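Local coordinates for protein omega transaminase (Pseudomonas sp., PDB 5LHA) that transfers amino groups between amines or amino acids and carbonyl substrates as a class-III transaminase, using pyridoxal phosphate and its aminated form PMP as cofactor, at residues A116-S121 with L302-F307; G123-V128 with H158-G163; L132-Q137 with H323-G328; L151-G156 with L228-V233. All coordinates share one frame; numbering follows the deposited sequence.

All four contacts are largely buried; interaction 3 has a partly exposed end at His-323 and Met-324. Interactions 1 and 4 join strands of the same seven-stranded sheet. Interaction 1 is antiparallel and rich in backbone bonds; interaction 4 is parallel and has one backbone bond between its segments. Interactions 2 and 3 both use helix 124-141 and rest mainly on side chains. Interaction 2 takes its N-terminal end, where the PMP phosphate is held. Interaction 3 lies further along, farther from the chain centre and against the second subunit. Interactions 1, 2 and 3 all touch the second subunit. Interactions 2 and 4 meet PMP, the first at its phosphate and ring, the second at its methyl group.

Interaction 1 (A116-S121 with L302-F307); sequences ARVLFS and LGATLF
The Phe-307 ring turns an edge to Leu-119, with CE1 3.9 Å from Leu-119 CB. The same edge passes Arg-117 O. Thr-305 and Ser-121 lie on this face of the sheet too, which packs on helix 124-141. Here one water gathers three oxygens. It donates to Leu-119 O and Thr-305 OG1 and is hydrogen-bonded to Ser-121 OG. Thr-305 OG1 also bonds to Ala-127 O of that helix.

The other face is apolar. Val-118 and Leu-306 lie side by side and point the same way, Val-118 CG2 being 3.9 Å from Leu-306 CG. Val-118 CG1 sits anti to the backbone N (chi1 -169°), which places it over the centre of the Phe-120 ring and 3.9 Å from Ala-304 CB. Helix 97-109 packs against Phe-120.

The backbones bond in both directions at three pairs: Ser-121 with Gly-303, Leu-119 with Thr-305, and Arg-117 with Phe-307. At the last pair Phe-307 O takes two donors, Ala-116 N at 2.6 Å and Arg-117 N at 3.0 Å. This is a classic beta bulge. It lies near the start of strand 115-121, an outermost strand within the chain, paired with the antiparallel strand 303-308 of the fold type I aminotransferase sheet.

Interaction 2 (G123-V128 with H158-G163); sequences GGSDAV and HGVHMG. With PMP (4'-deoxy-4'-aminopyridoxal-5'-phosphate), chain E.
Ser-125, His-161 and Val-128 carry most of this contact. Ser-125 OG accepts from Val-160 N at 3.1 Å and donates to O3P of the PMP phosphate at 2.8 Å. OG stands beside its own backbone N (chi1 -61°), and that N also donates to O3P. Gly-124 N donates to O2P. The phosphate thus sits at the helix N-terminus, whose dipole would be expected to stabilise it. Ser-125 OG lies 3.0 Å from Gly-159 CA.

Ser-125 CB lies over one face of the His-161 ring, a CH-pi contact of 3.7 Å to the centroid. In the ring plane, His-161 NE2 gives a nearly straight bond of 2.6 Å to Asp-126 OD1. The carboxylate is almost coplanar with the ring. With alanine at His-161, Asp-126 OD1 is likely to lose this donor and Ser-125 CB the ring face it rests on. His-161 also stacks on His-161 of the second subunit. Val-128 sets CG1 3.3 Å from His-158 O and crosses the His-158 side chain at about a right angle.

Helix 124-141 thus packs on the loop leading into helix 162-166, and Ile-229 of strand 225-230 touches both Val-128 and His-158.

Interaction 3 (L132-Q137 with H323-G328); sequences LKMARQ and HMIMHG
Segment 132-137 of helix 124-141 passes segment 323-328 at a distance, Met-134 CA and His-327 CA being 8.2 Å apart, and no backbone hydrogen bond joins the two. Side chains span the gap. Lys-133 bends at chi3 (69°) and brings NZ to the edge of the His-327 ring. Lys-133 NZ donates to His-327 ND1 at 2.9 Å, tilted 27° from the ring plane. Lys-133 CD lies 3.8 Å from His-327 ND1. The other ring nitrogen, His-327 NE2, is hydrogen-bonded to Thr-130 OG1, so the ring is held at two points, which probably fixes its flip. Lys-133 NZ also donates to Val-160 O of the second subunit.

This helix belongs to the large domain of the fold type I aminotransferases, and the contact lies at the subunit interface. Met-324 and Ile-325 pair with an antiparallel strand of the second subunit, so beta pairing runs on across the interface.

Met-134 is bent at both chi2 and chi3. Met-134 SD rests 4.2 Å from His-327 CB and approaches the ring obliquely. Met-134 CE lies 4.0 Å from Ile-325 CG2, the two side chains crossing at about a right angle. Gln-137 reaches out in extended form. Gln-137 NE2 donates to Met-324 O at 3.0 Å from above the carbonyl plane, 62° out of it. The same NE2 also bonds to Ser-322 O. Ile-325 CG1 lies 3.8 Å from Gln-137 NE2.

Interaction 4 (L151-G156 with L228-V233); sequences LSLRNG and LIAEPV. With PMP (4'-deoxy-4'-aminopyridoxal-5'-phosphate), chain E.
Leu-151 holds CG beside its backbone N (chi1 -56°), while Leu-228 swings CG round beside its carbonyl carbon (chi1 -177°). These turns bring Leu-151 CB within 4.1 Å of Leu-228 CG on one face of the sheet. Strands 149-153 and 225-230 are parallel neighbours in the large-domain sheet of a fold type I PLP enzyme.

The short strand segments 151-153 and 228-230 run at 21° to each other. Ile-229 N donates to Leu-151 O at 2.9 Å. Ile-229 CG2 lies 3.4 Å from Leu-151 O and also touches Ser-152 CB. Further along, Leu-153 CD1 meets Ala-230 CB at 3.8 Å. Ile-229 O is buried without a hydrogen-bond partner in the model; across the contact it meets a CA-H of Ser-152.

Beyond the strands, Leu-153 to Gly-156 form a type II beta turn, closed by Gly-156 N bonding to Leu-153 O. Glu-231 stretches out between this turn and the cofactor. Its OE2 accepts from Tyr-157 N, and its OE1 from Gly-235 N. The carboxylate is thus fixed by two backbone donors. Were Glu-231 cut back to alanine, the N-H groups of Tyr-157 and Gly-235 would probably lose their acceptors and a gap would open beside PMP. Glu-231 OE2 lies 3.2 Å from Gly-156 CA, and Glu-231 OE1 lies 3.5 Å from the PMP methyl carbon C2A.

Interaction 1 (A116-S121 with L302-F307)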
loop_
_atom_site.group_PDB
_atom_site.type_symbol
_atom_site.label_atom_id
_atom_site.label_comp_id
_atom_site.label_asym_id
_atom_site.label_seq_id
_atom_site.Cartn_x
_atom_site.Cartn_y
_atom_site.Cartn_z
ATOM N N ALA A 116 -24.781 14.472 -15.198
ATOM C CA ALA A 116 -25.259 15.681 -14.538
ATOM C C ALA A 116 -24.179 16.723 -14.290
ATOM O O ALA A 116 -24.473 17.920 -14.352
ATOM C CB ALA A 116 -25.930 15.330 -13.204
ATOM N N ARG A 117 -22.941 16.306 -14.020
ATOM C CA ARG A 117 -21.859 17.211 -13.667
ATOM C C ARG A 117 -20.600 16.857 -14.450
ATOM O O ARG A 117 -20.337 15.686 -14.741
ATOM C CB ARG A 117 -21.561 17.155 -12.162
ATOM C CG ARG A 117 -22.703 17.617 -11.276
ATOM C CD ARG A 117 -22.821 19.130 -11.275
ATOM N NE ARG A 117 -23.846 19.605 -10.346
ATOM C CZ ARG A 117 -25.132 19.752 -10.658
ATOM N NH1 ARG A 117 -25.565 19.470 -11.878
ATOM N NH2 ARG A 117 -25.988 20.194 -9.751
ATOM N N VAL A 118 -19.821 17.889 -14.779
ATOM C CA VAL A 118 -18.546 17.749 -15.473
ATOM C C VAL A 118 -17.442 18.282 -14.571
ATOM O O VAL A 118 -17.597 19.344 -13.956
ATOM C CB VAL A 118 -18.523 18.505 -16.815
ATOM C CG1 VAL A 118 -17.289 18.107 -17.615
ATOM C CG2 VAL A 118 -19.800 18.278 -17.613
ATOM N N LEU A 119 -16.341 17.534 -14.476
ATOM C CA LEU A 119 -15.089 18.033 -13.916
ATOM C C LEU A 119 -14.067 18.075 -15.046
ATOM O O LEU A 119 -13.600 17.028 -15.512
ATOM C CB LEU A 119 -14.609 17.171 -12.752
ATOM C CG LEU A 119 -13.900 17.975 -11.659
ATOM C CD1 LEU A 119 -13.808 17.165 -10.388
ATOM C CD2 LEU A 119 -12.511 18.424 -12.102
ATOM N N PHE A 120 -13.712 19.289 -15.466
ATOM C CA PHE A 120 -12.859 19.508 -16.624
ATOM C C PHE A 120 -11.393 19.322 -16.256
ATOM O O PHE A 120 -10.984 19.452 -15.100
ATOM C CB PHE A 120 -13.071 20.917 -17.196
ATOM C CG PHE A 120 -14.360 21.079 -17.960
ATOM C CD1 PHE A 120 -14.517 20.525 -19.222
ATOM C CD2 PHE A 120 -15.432 21.760 -17.399
ATOM C CE1 PHE A 120 -15.710 20.665 -19.909
ATOM C CE2 PHE A 120 -16.618 21.896 -18.086
ATOM C CZ PHE A 120 -16.754 21.351 -19.342
ATOM N N SER A 121 -10.600 19.024 -17.277
ATOM C CA SER A 121 -9.175 18.789 -17.122
ATOM C C SER A 121 -8.527 19.018 -18.484
ATOM O O SER A 121 -9.103 19.701 -19.339
ATOM C CB SER A 121 -8.941 17.388 -16.526
ATOM O OG SER A 121 -9.395 16.362 -17.399
ATOM N N LEU A 302 -7.614 19.341 -23.787
ATOM C CA LEU A 302 -8.790 19.385 -22.929
ATOM C C LEU A 302 -9.189 17.967 -22.561
ATOM O O LEU A 302 -9.227 17.081 -23.417
ATOM C CB LEU A 302 -9.963 20.087 -23.628
ATOM C CG LEU A 302 -11.278 20.294 -22.872
ATOM C CD1 LEU A 302 -11.140 21.335 -21.760
ATOM C CD2 LEU A 302 -12.433 20.630 -23.801
ATOM N N GLY A 303 -9.535 17.775 -21.289
ATOM C CA GLY A 303 -10.116 16.535 -20.836
ATOM C C GLY A 303 -11.367 16.832 -20.032
ATOM O O GLY A 303 -11.587 17.957 -19.581
ATOM N N ALA A 304 -12.207 15.810 -19.882
ATOM C CA ALA A 304 -13.426 15.972 -19.100
ATOM C C ALA A 304 -13.842 14.649 -18.484
ATOM O O ALA A 304 -13.700 13.590 -19.102
ATOM C CB ALA A 304 -14.581 16.538 -19.939
ATOM N N THR A 305 -14.329 14.728 -17.249
ATOM C CA THR A 305 -14.962 13.612 -16.564
ATOM C C THR A 305 -16.392 14.011 -16.231
ATOM O O THR A 305 -16.611 15.011 -15.541
ATOM C CB THR A 305 -14.194 13.261 -15.296
ATOM O OG1 THR A 305 -12.802 13.185 -15.614
ATOM C CG2 THR A 305 -14.655 11.898 -14.748
ATOM N N LEU A 306 -17.359 13.245 -16.726
ATOM C CA LEU A 306 -18.772 13.503 -16.460
ATOM C C LEU A 306 -19.289 12.505 -15.439
ATOM O O LEU A 306 -18.903 11.337 -15.454
ATOM C CB LEU A 306 -19.621 13.407 -17.729
ATOM C CG LEU A 306 -19.598 14.587 -18.710
ATOM C CD1 LEU A 306 -18.267 14.662 -19.442
ATOM C CD2 LEU A 306 -20.749 14.490 -19.697
ATOM N N PHE A 307 -20.182 12.972 -14.571
ATOM C CA PHE A 307 -20.759 12.173 -13.500
ATOM C C PHE A 307 -22.271 12.223 -13.609
ATOM O O PHE A 307 -22.847 13.273 -13.905
ATOM C CB PHE A 307 -20.300 12.680 -12.129
ATOM C CG PHE A 307 -18.800 12.757 -11.995
ATOM C CD1 PHE A 307 -18.095 13.843 -12.485
ATOM C CD2 PHE A 307 -18.097 11.726 -11.387
ATOM C CE1 PHE A 307 -16.711 13.904 -12.379
ATOM C CE2 PHE A 307 -16.709 11.781 -11.274
ATOM C CZ PHE A 307 -16.020 12.870 -11.766
HETATM O O HOH W 1 -11.527 15.636 -16.090
#

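Interaction 2 (G123-V128 with H158-G163)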
loop_
_atom_site.group_PDB
_atom_site.type_symbol
_atom_site.label_atom_id
_atom_site.label_comp_id
_atom_site.label_asym_id
_atom_site.label_seq_id
_atom_site.Cartn_x
_atom_site.Cartn_y
_atom_site.Cartn_z
ATOM N N GLY A 123 -6.580 16.345 -20.332
ATOM C CA GLY A 123 -6.225 15.178 -21.117
ATOM C C GLY A 123 -6.899 13.947 -20.563
ATOM O O GLY A 123 -7.668 14.014 -19.603
ATOM N N GLY A 124 -6.617 12.814 -21.216
ATOM C CA GLY A 124 -7.272 11.564 -20.851
ATOM C C GLY A 124 -6.813 10.992 -19.521
ATOM O O GLY A 124 -7.619 10.463 -18.755
ATOM N N SER A 125 -5.505 11.061 -19.244
ATOM C CA SER A 125 -4.997 10.618 -17.950
ATOM C C SER A 125 -5.581 11.452 -16.822
ATOM O O SER A 125 -5.857 10.926 -15.738
ATOM C CB SER A 125 -3.475 10.699 -17.922
ATOM O OG SER A 125 -2.910 9.869 -18.910
ATOM N N ASP A 126 -5.735 12.765 -17.043
ATOM C CA ASP A 126 -6.440 13.606 -16.078
ATOM C C ASP A 126 -7.847 13.095 -15.842
ATOM O O ASP A 126 -8.320 13.052 -14.701
ATOM C CB ASP A 126 -6.528 15.059 -16.551
ATOM C CG ASP A 126 -5.199 15.708 -16.778
ATOM O OD1 ASP A 126 -4.153 15.036 -16.683
ATOM O OD2 ASP A 126 -5.211 16.937 -17.030
ATOM N N ALA A 127 -8.569 12.806 -16.927
ATOM C CA ALA A 127 -9.955 12.364 -16.797
ATOM C C ALA A 127 -10.037 11.060 -16.026
ATOM O O ALA A 127 -10.943 10.865 -15.211
ATOM C CB ALA A 127 -10.589 12.215 -18.178
ATOM N N VAL A 128 -9.074 10.167 -16.253
ATOM C CA VAL A 128 -9.045 8.894 -15.544
ATOM C C VAL A 128 -8.670 9.110 -14.083
ATOM O O VAL A 128 -9.342 8.609 -13.170
ATOM C CB VAL A 128 -8.088 7.917 -16.249
ATOM C CG1 VAL A 128 -7.822 6.703 -15.372
ATOM C CG2 VAL A 128 -8.671 7.503 -17.607
ATOM N N HIS A 158 -5.344 3.351 -19.470
ATOM C CA HIS A 158 -6.071 4.449 -18.852
ATOM C C HIS A 158 -5.136 5.602 -18.484
ATOM O O HIS A 158 -5.394 6.336 -17.524
ATOM C CB HIS A 158 -6.815 3.947 -17.609
ATOM C CG HIS A 158 -7.637 2.722 -17.860
ATOM N ND1 HIS A 158 -8.798 2.747 -18.601
ATOM C CD2 HIS A 158 -7.435 1.428 -17.518
ATOM C CE1 HIS A 158 -9.291 1.524 -18.683
ATOM N NE2 HIS A 158 -8.479 0.705 -18.036
ATOM N N GLY A 159 -4.071 5.800 -19.256
ATOM C CA GLY A 159 -3.157 6.899 -19.009
ATOM C C GLY A 159 -2.014 6.558 -18.072
ATOM O O GLY A 159 -1.842 5.419 -17.626
ATOM N N VAL A 160 -1.237 7.594 -17.728
ATOM C CA VAL A 160 0.053 7.387 -17.068
ATOM C C VAL A 160 0.247 8.254 -15.827
ATOM O O VAL A 160 1.366 8.344 -15.308
ATOM C CB VAL A 160 1.218 7.631 -18.045
ATOM C CG1 VAL A 160 1.164 6.659 -19.204
ATOM C CG2 VAL A 160 1.192 9.058 -18.547
ATOM N N HIS A 161 -0.818 8.870 -15.319
ATOM C CA HIS A 161 -0.759 9.322 -13.939
ATOM C C HIS A 161 -0.766 8.079 -13.052
ATOM O O HIS A 161 -1.131 6.986 -13.495
ATOM C CB HIS A 161 -1.928 10.257 -13.611
ATOM C CG HIS A 161 -1.971 11.507 -14.443
ATOM N ND1 HIS A 161 -0.845 12.129 -14.933
ATOM C CD2 HIS A 161 -3.021 12.242 -14.884
ATOM C CE1 HIS A 161 -1.194 13.197 -15.629
ATOM N NE2 HIS A 161 -2.511 13.283 -15.622
ATOM N N MET A 162 -0.353 8.236 -11.790
ATOM C CA MET A 162 -0.100 7.048 -10.982
ATOM C C MET A 162 -1.362 6.226 -10.756
ATOM O O MET A 162 -1.330 4.993 -10.863
ATOM C CB MET A 162 0.539 7.428 -9.649
ATOM C CG MET A 162 2.037 7.635 -9.765
ATOM S SD MET A 162 2.836 7.881 -8.174
ATOM C CE MET A 162 4.571 7.783 -8.623
ATOM N N GLY A 163 -2.488 6.885 -10.487
ATOM C CA GLY A 163 -3.757 6.187 -10.382
ATOM C C GLY A 163 -4.071 5.408 -11.643
ATOM O O GLY A 163 -4.278 4.194 -11.591
HETATM N N1 PMP E . -7.325 6.217 -21.654
HETATM C C2 PMP E . -7.409 5.895 -22.999
HETATM C C2A PMP E . -8.376 4.851 -23.489
HETATM C C3 PMP E . -6.354 6.259 -23.823
HETATM O O3 PMP E . -6.199 5.669 -25.049
HETATM C C4 PMP E . -5.442 7.221 -23.394
HETATM C C4A PMP E . -4.339 7.673 -24.327
HETATM N N4A PMP E . -4.321 6.860 -25.524
HETATM C C5 PMP E . -5.542 7.754 -22.107
HETATM C C6 PMP E . -6.501 7.234 -21.238
HETATM C C5A PMP E . -4.610 8.879 -21.681
HETATM O O4P PMP E . -4.788 10.017 -22.510
HETATM P P PMP E . -3.744 11.252 -22.529
HETATM O O1P PMP E . -2.613 10.856 -23.461
HETATM O O2P PMP E . -4.454 12.467 -23.090
HETATM O O3P PMP E . -3.176 11.554 -21.157
HETATM O O HOH W 2 -3.915 8.115 -15.787
#

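Interaction 3 (L132-Q137 with H323-G328)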
loop_
_atom_site.group_PDB
_atom_site.type_symbol
_atom_site.label_atom_id
_atom_site.label_comp_id
_atom_site.label_asym_id
_atom_site.label_seq_id
_atom_site.Cartn_x
_atom_site.Cartn_y
_atom_site.Cartn_z
ATOM N N LEU A 132 -11.046 8.201 -10.729
ATOM C CA LEU A 132 -10.670 7.323 -9.621
ATOM C C LEU A 132 -10.845 8.005 -8.271
ATOM O O LEU A 132 -11.468 7.449 -7.370
ATOM C CB LEU A 132 -9.228 6.855 -9.794
ATOM C CG LEU A 132 -9.020 6.013 -11.050
ATOM C CD1 LEU A 132 -7.553 5.656 -11.241
ATOM C CD2 LEU A 132 -9.894 4.752 -10.987
ATOM N N LYS A 133 -10.300 9.212 -8.114
ATOM C CA LYS A 133 -10.380 9.922 -6.836
ATOM C C LYS A 133 -11.813 10.338 -6.507
ATOM O O LYS A 133 -12.221 10.310 -5.340
ATOM C CB LYS A 133 -9.481 11.157 -6.883
ATOM C CG LYS A 133 -7.995 10.862 -6.849
ATOM C CD LYS A 133 -7.180 12.152 -6.887
ATOM C CE LYS A 133 -7.308 12.951 -5.604
ATOM N NZ LYS A 133 -6.936 14.387 -5.806
ATOM N N MET A 134 -12.590 10.744 -7.516
ATOM C CA MET A 134 -13.962 11.171 -7.254
ATOM C C MET A 134 -14.883 9.990 -7.002
ATOM O O MET A 134 -15.871 10.129 -6.275
ATOM C CB MET A 134 -14.509 11.993 -8.424
ATOM C CG MET A 134 -13.789 13.309 -8.653
ATOM S SD MET A 134 -13.584 14.313 -7.169
ATOM C CE MET A 134 -15.306 14.639 -6.788
ATOM N N ALA A 135 -14.590 8.832 -7.599
ATOM C CA ALA A 135 -15.296 7.609 -7.227
ATOM C C ALA A 135 -15.100 7.307 -5.746
ATOM O O ALA A 135 -16.050 6.926 -5.051
ATOM C CB ALA A 135 -14.823 6.434 -8.089
ATOM N N ARG A 136 -13.869 7.477 -5.253
ATOM C CA ARG A 136 -13.604 7.362 -3.821
ATOM C C ARG A 136 -14.444 8.349 -3.021
ATOM O O ARG A 136 -14.977 7.998 -1.963
ATOM C CB ARG A 136 -12.114 7.585 -3.531
ATOM C CG ARG A 136 -11.158 6.514 -4.068
ATOM C CD ARG A 136 -11.010 5.381 -3.068
ATOM N NE ARG A 136 -9.999 4.387 -3.441
ATOM C CZ ARG A 136 -8.748 4.347 -2.993
ATOM N NH1 ARG A 136 -8.291 5.245 -2.129
ATOM N NH2 ARG A 136 -7.954 3.382 -3.413
ATOM N N GLN A 137 -14.570 9.590 -3.503
ATOM C CA GLN A 137 -15.334 10.593 -2.759
ATOM C C GLN A 137 -16.824 10.275 -2.734
ATOM O O GLN A 137 -17.473 10.443 -1.699
ATOM C CB GLN A 137 -15.110 11.989 -3.349
ATOM C CG GLN A 137 -15.933 13.053 -2.639
ATOM C CD GLN A 137 -15.409 14.455 -2.831
ATOM O OE1 GLN A 137 -14.310 14.661 -3.343
ATOM N NE2 GLN A 137 -16.204 15.436 -2.412
ATOM N N HIS A 323 -18.844 16.903 1.146
ATOM C CA HIS A 323 -19.321 17.694 0.016
ATOM C C HIS A 323 -18.285 18.703 -0.462
ATOM O O HIS A 323 -18.587 19.500 -1.359
ATOM C CB HIS A 323 -20.631 18.421 0.353
ATOM C CG HIS A 323 -20.526 19.381 1.499
ATOM N ND1 HIS A 323 -21.298 19.269 2.634
ATOM C CD2 HIS A 323 -19.724 20.457 1.696
ATOM C CE1 HIS A 323 -21.000 20.250 3.468
ATOM N NE2 HIS A 323 -20.039 20.978 2.927
ATOM N N MET A 324 -17.094 18.707 0.145
ATOM C CA MET A 324 -15.970 19.517 -0.309
ATOM C C MET A 324 -15.241 18.804 -1.444
ATOM O O MET A 324 -14.708 17.706 -1.256
ATOM C CB MET A 324 -15.014 19.789 0.851
ATOM C CG MET A 324 -15.639 20.523 2.013
ATOM S SD MET A 324 -16.203 22.177 1.582
ATOM C CE MET A 324 -14.634 23.037 1.462
ATOM N N ILE A 325 -15.206 19.424 -2.617
ATOM C CA ILE A 325 -14.539 18.847 -3.784
ATOM C C ILE A 325 -13.180 19.533 -3.885
ATOM O O ILE A 325 -13.040 20.610 -4.468
ATOM C CB ILE A 325 -15.377 19.004 -5.052
ATOM C CG1 ILE A 325 -16.700 18.248 -4.902
ATOM C CG2 ILE A 325 -14.604 18.522 -6.279
ATOM C CD1 ILE A 325 -17.601 18.398 -6.091
ATOM N N MET A 326 -12.159 18.904 -3.302
ATOM C CA MET A 326 -10.808 19.463 -3.251
ATOM C C MET A 326 -9.924 18.928 -4.370
ATOM O O MET A 326 -8.724 18.694 -4.177
ATOM C CB MET A 326 -10.171 19.194 -1.890
ATOM C CG MET A 326 -10.845 19.909 -0.728
ATOM S SD MET A 326 -11.076 21.672 -1.035
ATOM C CE MET A 326 -12.843 21.727 -1.281
ATOM N N HIS A 327 -10.494 18.728 -5.554
ATOM C CA HIS A 327 -9.772 18.168 -6.683
ATOM C C HIS A 327 -10.032 19.012 -7.924
ATOM O O HIS A 327 -11.180 19.383 -8.203
ATOM C CB HIS A 327 -10.195 16.722 -6.940
ATOM C CG HIS A 327 -9.513 16.100 -8.116
ATOM N ND1 HIS A 327 -8.217 15.642 -8.060
ATOM C CD2 HIS A 327 -9.934 15.893 -9.386
ATOM C CE1 HIS A 327 -7.873 15.162 -9.240
ATOM N NE2 HIS A 327 -8.894 15.310 -10.065
ATOM N N GLY A 328 -8.971 19.311 -8.663
ATOM C CA GLY A 328 -9.102 20.079 -9.885
ATOM C C GLY A 328 -7.804 20.768 -10.247
ATOM O O GLY A 328 -6.825 20.742 -9.501
#

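Interaction 4 (L151-G156 with L228-V233)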
loop_
_atom_site.group_PDB
_atom_site.type_symbol
_atom_site.label_atom_id
_atom_site.label_comp_id
_atom_site.label_asym_id
_atom_site.label_seq_id
_atom_site.Cartn_x
_atom_site.Cartn_y
_atom_site.Cartn_z
ATOM N N LEU A 151 -11.510 -2.253 -10.157
ATOM C CA LEU A 151 -11.330 -3.335 -11.114
ATOM C C LEU A 151 -11.043 -2.767 -12.500
ATOM O O LEU A 151 -11.583 -1.727 -12.882
ATOM C CB LEU A 151 -12.575 -4.229 -11.189
ATOM C CG LEU A 151 -13.102 -4.876 -9.902
ATOM C CD1 LEU A 151 -14.379 -5.690 -10.151
ATOM C CD2 LEU A 151 -12.050 -5.745 -9.231
ATOM N N SER A 152 -10.220 -3.479 -13.267
ATOM C CA SER A 152 -9.986 -3.120 -14.661
ATOM C C SER A 152 -9.627 -4.395 -15.414
ATOM O O SER A 152 -9.525 -5.481 -14.828
ATOM C CB SER A 152 -8.911 -2.024 -14.812
ATOM O OG SER A 152 -7.608 -2.455 -14.433
ATOM N N LEU A 153 -9.457 -4.251 -16.726
ATOM C CA LEU A 153 -9.305 -5.360 -17.650
ATOM C C LEU A 153 -7.870 -5.455 -18.148
ATOM O O LEU A 153 -7.162 -4.451 -18.260
ATOM C CB LEU A 153 -10.244 -5.199 -18.852
ATOM C CG LEU A 153 -11.735 -4.988 -18.556
ATOM C CD1 LEU A 153 -12.530 -4.827 -19.848
ATOM C CD2 LEU A 153 -12.264 -6.155 -17.754
ATOM N N ARG A 154 -7.459 -6.679 -18.460
ATOM C CA ARG A 154 -6.184 -6.890 -19.117
ATOM C C ARG A 154 -6.144 -6.122 -20.426
ATOM O O ARG A 154 -7.166 -5.951 -21.098
ATOM C CB ARG A 154 -5.957 -8.376 -19.375
ATOM C CG ARG A 154 -5.342 -9.106 -18.202
ATOM C CD ARG A 154 -5.173 -10.583 -18.504
ATOM N NE ARG A 154 -4.008 -11.144 -17.833
ATOM C CZ ARG A 154 -4.032 -11.691 -16.624
ATOM N NH1 ARG A 154 -5.170 -11.753 -15.945
ATOM N NH2 ARG A 154 -2.912 -12.178 -16.099
ATOM N N ASN A 155 -4.948 -5.636 -20.768
ATOM C CA ASN A 155 -4.708 -4.847 -21.977
ATOM C C ASN A 155 -5.445 -3.514 -21.948
ATOM O O ASN A 155 -5.456 -2.785 -22.946
ATOM C CB ASN A 155 -5.049 -5.653 -23.236
ATOM C CG ASN A 155 -3.995 -6.706 -23.547
ATOM O OD1 ASN A 155 -3.735 -7.608 -22.750
ATOM N ND2 ASN A 155 -3.376 -6.588 -24.716
ATOM N N GLY A 156 -6.087 -3.195 -20.828
ATOM C CA GLY A 156 -6.725 -1.902 -20.704
ATOM C C GLY A 156 -5.682 -0.814 -20.510
ATOM O O GLY A 156 -4.648 -1.019 -19.876
ATOM N N LEU A 228 -15.466 -0.140 -11.380
ATOM C CA LEU A 228 -14.870 -0.893 -12.475
ATOM C C LEU A 228 -14.684 0.046 -13.659
ATOM O O LEU A 228 -15.622 0.747 -14.048
ATOM C CB LEU A 228 -15.760 -2.078 -12.867
ATOM C CG LEU A 228 -15.338 -3.080 -13.948
ATOM C CD1 LEU A 228 -16.002 -4.422 -13.673
ATOM C CD2 LEU A 228 -15.698 -2.616 -15.343
ATOM N N ILE A 229 -13.491 0.041 -14.249
ATOM C CA ILE A 229 -13.179 0.912 -15.376
ATOM C C ILE A 229 -12.844 0.063 -16.592
ATOM O O ILE A 229 -12.105 -0.924 -16.492
ATOM C CB ILE A 229 -12.032 1.886 -15.033
ATOM C CG1 ILE A 229 -11.749 2.816 -16.211
ATOM C CG2 ILE A 229 -10.788 1.140 -14.541
ATOM C CD1 ILE A 229 -10.873 3.992 -15.852
ATOM N N ALA A 230 -13.395 0.443 -17.741
ATOM C CA ALA A 230 -13.199 -0.340 -18.948
ATOM C C ALA A 230 -13.418 0.543 -20.165
ATOM O O ALA A 230 -14.250 1.457 -20.151
ATOM C CB ALA A 230 -14.140 -1.551 -18.980
ATOM N N GLU A 231 -12.650 0.255 -21.222
ATOM C CA GLU A 231 -12.818 0.932 -22.502
ATOM C C GLU A 231 -13.848 0.182 -23.330
ATOM O O GLU A 231 -13.776 -1.048 -23.425
ATOM C CB GLU A 231 -11.506 0.980 -23.272
ATOM C CG GLU A 231 -10.327 1.587 -22.544
ATOM C CD GLU A 231 -9.006 1.075 -23.099
ATOM O OE1 GLU A 231 -8.611 1.479 -24.211
ATOM O OE2 GLU A 231 -8.384 0.220 -22.443
ATOM N N PRO A 232 -14.811 0.862 -23.946
ATOM C CA PRO A 232 -15.781 0.125 -24.769
ATOM C C PRO A 232 -15.137 -0.603 -25.938
ATOM O O PRO A 232 -15.588 -1.696 -26.293
ATOM C CB PRO A 232 -16.758 1.219 -25.216
ATOM C CG PRO A 232 -16.654 2.270 -24.156
ATOM C CD PRO A 232 -15.226 2.252 -23.699
ATOM N N VAL A 233 -14.092 -0.042 -26.539
ATOM C CA VAL A 233 -13.170 -0.782 -27.397
ATOM C C VAL A 233 -11.769 -0.483 -26.884
ATOM O O VAL A 233 -11.370 0.686 -26.807
ATOM C CB VAL A 233 -13.302 -0.390 -28.880
ATOM C CG1 VAL A 233 -12.345 -1.202 -29.745
ATOM C CG2 VAL A 233 -14.728 -0.577 -29.363
HETATM N N1 PMP E . -7.325 6.217 -21.654
HETATM C C2 PMP E . -7.409 5.895 -22.999
HETATM C C2A PMP E . -8.376 4.851 -23.489
HETATM C C3 PMP E . -6.354 6.259 -23.823
HETATM O O3 PMP E . -6.199 5.669 -25.049
HETATM C C4 PMP E . -5.442 7.221 -23.394
HETATM C C4A PMP E . -4.339 7.673 -24.327
HETATM N N4A PMP E . -4.321 6.860 -25.524
HETATM C C5 PMP E . -5.542 7.754 -22.107
HETATM C C6 PMP E . -6.501 7.234 -21.238
HETATM C C5A PMP E . -4.610 8.879 -21.681
HETATM O O4P PMP E . -4.788 10.017 -22.510
HETATM P P PMP E . -3.744 11.252 -22.529
HETATM O O1P PMP E . -2.613 10.856 -23.461
HETATM O O2P PMP E . -4.454 12.467 -23.090
HETATM O O3P PMP E . -3.176 11.554 -21.157
#